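Local coordinates for SusD-like protein BACOVA_02651 (Bacteroides ovatus, PDB 5E75) that binds polysaccharide at the cell surface and probably captures xyloglucan before its transport into the periplasm for degradation, at residues N91-Q96 / T107-E112. Sequence-based numbering, arbitrary orientation.
Sequences NAVETQ and TKAIAE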
ATOM      1  N   ASN A  91       6.986  -8.841  25.039  1.00 11.68           N
ATOM      2  CA  ASN A  91       7.515  -8.779  26.412  1.00 14.46           C
ATOM      3  C   ASN A  91       6.383  -8.801  27.436  1.00 15.10           C
ATOM      4  O   ASN A  91       6.485  -9.490  28.456  1.00 15.73           O
ATOM      5  CB  ASN A  91       8.386  -7.525  26.593  1.00 13.75           C
ATOM      6  CG  ASN A  91       8.861  -7.317  28.041  1.00 19.80           C
ATOM      7  OD1 ASN A  91       9.785  -7.979  28.491  1.00 30.38           O
ATOM      8  ND2 ASN A  91       8.239  -6.379  28.750  1.00 25.56           N
ATOM      9  N   ALA A  92       5.318  -8.049  27.190  1.00 14.27           N
ATOM     10  CA  ALA A  92       4.191  -7.988  28.130  1.00 13.96           C
ATOM     11  C   ALA A  92       3.502  -9.339  28.281  1.00 15.43           C
ATOM     12  O   ALA A  92       3.031  -9.684  29.379  1.00 14.06           O
ATOM     13  CB  ALA A  92       3.189  -6.934  27.704  1.00 18.25           C
ATOM     14  N   VAL A  93       3.409 -10.099  27.201  1.00 14.06           N
ATOM     15  CA  VAL A  93       2.812 -11.432  27.263  1.00 14.82           C
ATOM     16  C   VAL A  93       3.609 -12.297  28.238  1.00 19.88           C
ATOM     17  O   VAL A  93       3.040 -13.075  29.016  1.00 18.76           O
ATOM     18  CB  VAL A  93       2.771 -12.095  25.873  1.00 14.05           C
ATOM     19  CG1 VAL A  93       2.454 -13.593  25.996  1.00 16.16           C
ATOM     20  CG2 VAL A  93       1.751 -11.373  24.989  1.00 14.67           C
ATOM     21  N   GLU A  94       4.924 -12.114  28.218  1.00 19.85           N
ATOM     22  CA  GLU A  94       5.827 -12.939  29.002  1.00 26.12           C
ATOM     23  C   GLU A  94       6.053 -12.409  30.419  1.00 24.25           C
ATOM     24  O   GLU A  94       6.473 -13.185  31.277  1.00 35.69           O
ATOM     25  CB  GLU A  94       7.149 -13.104  28.239  1.00 28.06           C
ATOM     26  CG  GLU A  94       6.972 -13.785  26.872  1.00 37.39           C
ATOM     27  CD  GLU A  94       8.140 -13.575  25.919  1.00 46.72           C
ATOM     28  OE1 GLU A  94       8.989 -12.694  26.179  1.00 46.14           O
ATOM     29  OE2 GLU A  94       8.204 -14.294  24.896  1.00 48.40           O
ATOM     30  N   THR A  95       5.752 -11.137  30.694  1.00 18.92           N
ATOM     31  CA  THR A  95       6.000 -10.543  32.024  1.00 20.81           C
ATOM     32  C   THR A  95       4.786  -9.936  32.737  1.00 25.42           C
ATOM     33  O   THR A  95       4.843  -9.688  33.946  1.00 26.18           O
ATOM     34  CB  THR A  95       7.063  -9.410  31.952  1.00 23.20           C
ATOM     35  OG1 THR A  95       6.518  -8.266  31.273  1.00 22.60           O
ATOM     36  CG2 THR A  95       8.311  -9.885  31.233  1.00 25.11           C
ATOM     37  N   GLN A  96       3.698  -9.681  32.017  1.00 20.87           N
ATOM     38  CA  GLN A  96       2.582  -8.923  32.585  1.00 21.42           C
ATOM     39  C   GLN A  96       1.255  -9.661  32.519  1.00 20.00           C
ATOM     40  O   GLN A  96       0.202  -9.054  32.680  1.00 25.29           O
ATOM     41  CB  GLN A  96       2.453  -7.564  31.891  1.00 22.31           C
ATOM     42  CG  GLN A  96       3.668  -6.674  32.061  1.00 32.42           C
ATOM     43  CD  GLN A  96       3.531  -5.351  31.344  1.00 39.27           C
ATOM     44  OE1 GLN A  96       2.461  -5.011  30.841  1.00 42.76           O
ATOM     45  NE2 GLN A  96       4.620  -4.593  31.290  1.00 45.57           N
ATOM     46  N   THR A 107      -0.535 -16.660  22.700  1.00  9.83           N
ATOM     47  CA  THR A 107       0.050 -16.933  21.399  1.00 11.31           C
ATOM     48  C   THR A 107      -0.583 -16.102  20.291  1.00 13.15           C
ATOM     49  O   THR A 107       0.105 -15.711  19.355  1.00 10.39           O
ATOM     50  CB  THR A 107      -0.014 -18.435  21.037  1.00 13.80           C
ATOM     51  OG1 THR A 107      -1.366 -18.914  21.072  1.00 15.05           O
ATOM     52  CG2 THR A 107       0.835 -19.260  22.009  1.00 13.88           C
ATOM     53  N   LYS A 108      -1.878 -15.814  20.397  1.00 10.43           N
ATOM     54  CA  LYS A 108      -2.526 -14.913  19.450  1.00 11.83           C
ATOM     55  C   LYS A 108      -1.900 -13.521  19.536  1.00 10.91           C
ATOM     56  O   LYS A 108      -1.640 -12.884  18.508  1.00 10.29           O
ATOM     57  CB  LYS A 108      -4.028 -14.858  19.728  1.00 14.27           C
ATOM     58  CG  LYS A 108      -4.807 -13.857  18.898  1.00 22.04           C
ATOM     59  CD  LYS A 108      -6.286 -14.063  19.168  1.00 28.39           C
ATOM     60  CE  LYS A 108      -7.103 -12.842  18.819  1.00 39.77           C
ATOM     61  NZ  LYS A 108      -6.704 -11.600  19.563  1.00 32.22           N
ATOM     62  N   ALA A 109      -1.650 -13.040  20.750  1.00  9.20           N
ATOM     63  CA  ALA A 109      -1.068 -11.715  20.919  1.00  8.98           C
ATOM     64  C   ALA A 109       0.351 -11.643  20.357  1.00  9.90           C
ATOM     65  O   ALA A 109       0.715 -10.676  19.671  1.00  9.49           O
ATOM     66  CB  ALA A 109      -1.066 -11.319  22.405  1.00  9.54           C
ATOM     67  N   ILE A 110       1.160 -12.660  20.643  1.00 10.01           N
ATOM     68  CA  ILE A 110       2.499 -12.728  20.074  1.00 10.05           C
ATOM     69  C   ILE A 110       2.407 -12.796  18.556  1.00 10.49           C
ATOM     70  O   ILE A 110       3.183 -12.140  17.854  1.00 10.22           O
ATOM     71  CB  ILE A 110       3.298 -13.927  20.627  1.00  9.46           C
ATOM     72  CG1 ILE A 110       3.550 -13.718  22.126  1.00 12.26           C
ATOM     73  CG2 ILE A 110       4.631 -14.078  19.898  1.00 11.90           C
ATOM     74  CD1 ILE A 110       3.997 -14.999  22.860  1.00 13.31           C
ATOM     75  N   ALA A 111       1.461 -13.575  18.047  1.00  9.53           N
ATOM     76  CA  ALA A 111       1.305 -13.712  16.597  1.00  8.80           C
ATOM     77  C   ALA A 111       0.903 -12.397  15.930  1.00  9.72           C
ATOM     78  O   ALA A 111       1.407 -12.075  14.856  1.00  9.58           O
ATOM     79  CB  ALA A 111       0.289 -14.807  16.267  1.00  9.77           C
ATOM     80  N   GLU A 112       0.001 -11.635  16.552  1.00  9.59           N
ATOM     81  CA  GLU A 112      -0.379 -10.349  15.980  1.00  8.80           C
ATOM     82  C   GLU A 112       0.808  -9.397  15.994  1.00 10.05           C
ATOM     83  O   GLU A 112       1.038  -8.677  15.014  1.00  9.37           O
ATOM     84  CB  GLU A 112      -1.546  -9.756  16.754  1.00 10.93           C
ATOM     85  CG  GLU A 112      -2.844 -10.513  16.575  1.00 13.48           C
ATOM     86  CD  GLU A 112      -3.942  -9.937  17.442  1.00 17.89           C
ATOM     87  OE1 GLU A 112      -3.857 -10.050  18.683  1.00 24.90           O
ATOM     88  OE2 GLU A 112      -4.864  -9.311  16.900  1.00 14.16           O
TER
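The carbonyl oxygen N91 O collects three donors where helix 70-95 ends: T95 OG1 at 3.1 Å, and, through weak bonds, the backbone nitrogens T95 N and E94 N. The hydroxyl comes in 49° above the carbonyl plane rather than on a lone pair, and adds to backbone bonds that are already weak as the helix ends. Threonine suits this final turn because its short hydroxyl can fold back onto a carbonyl four residues earlier. V93, on the inward side of the same turn, reaches helix 103-125 and carries the contact through apolar packing alone. Its branches part company: V93 CG1, anti to the backbone N (chi1 167°), lies 3.8 Å from I110 CD1, while V93 CG2, anti to the carbonyl carbon, meets A109 CB at 3.8 Å. I110 offers the flank of its chain as well, with I110 CG1 4.0 Å from V93 CG1, and the two side chains cross obliquely. A forked valine fills such a place well, since one short residue serves two neighbours; A109, with only a methyl group, keeps that side low enough for a methyl to settle on it, and the longer isoleucine spans the remaining distance. The closest CA pair is V93 CA to I110 CA, 7.3 Å. Replacing V93 with an alanine would remove both branches and would probably cost A109 CB and I110 CD1 the methyls they pack on, opening a gap between the helices there. On another side of helix 103-125, K108 NZ and E112 OE1 form a salt bridge whose hydrogen bond is weak, while E112 OE2 makes a salt bridge to R177 and a hydrogen bond with Y28. The two helices are consecutive and form a helical hairpin, in keeping with the TPR-like character of the family; helix 17-24 packs on A109 through L20 and T24, while Y164 of helix 151-168 touches I110.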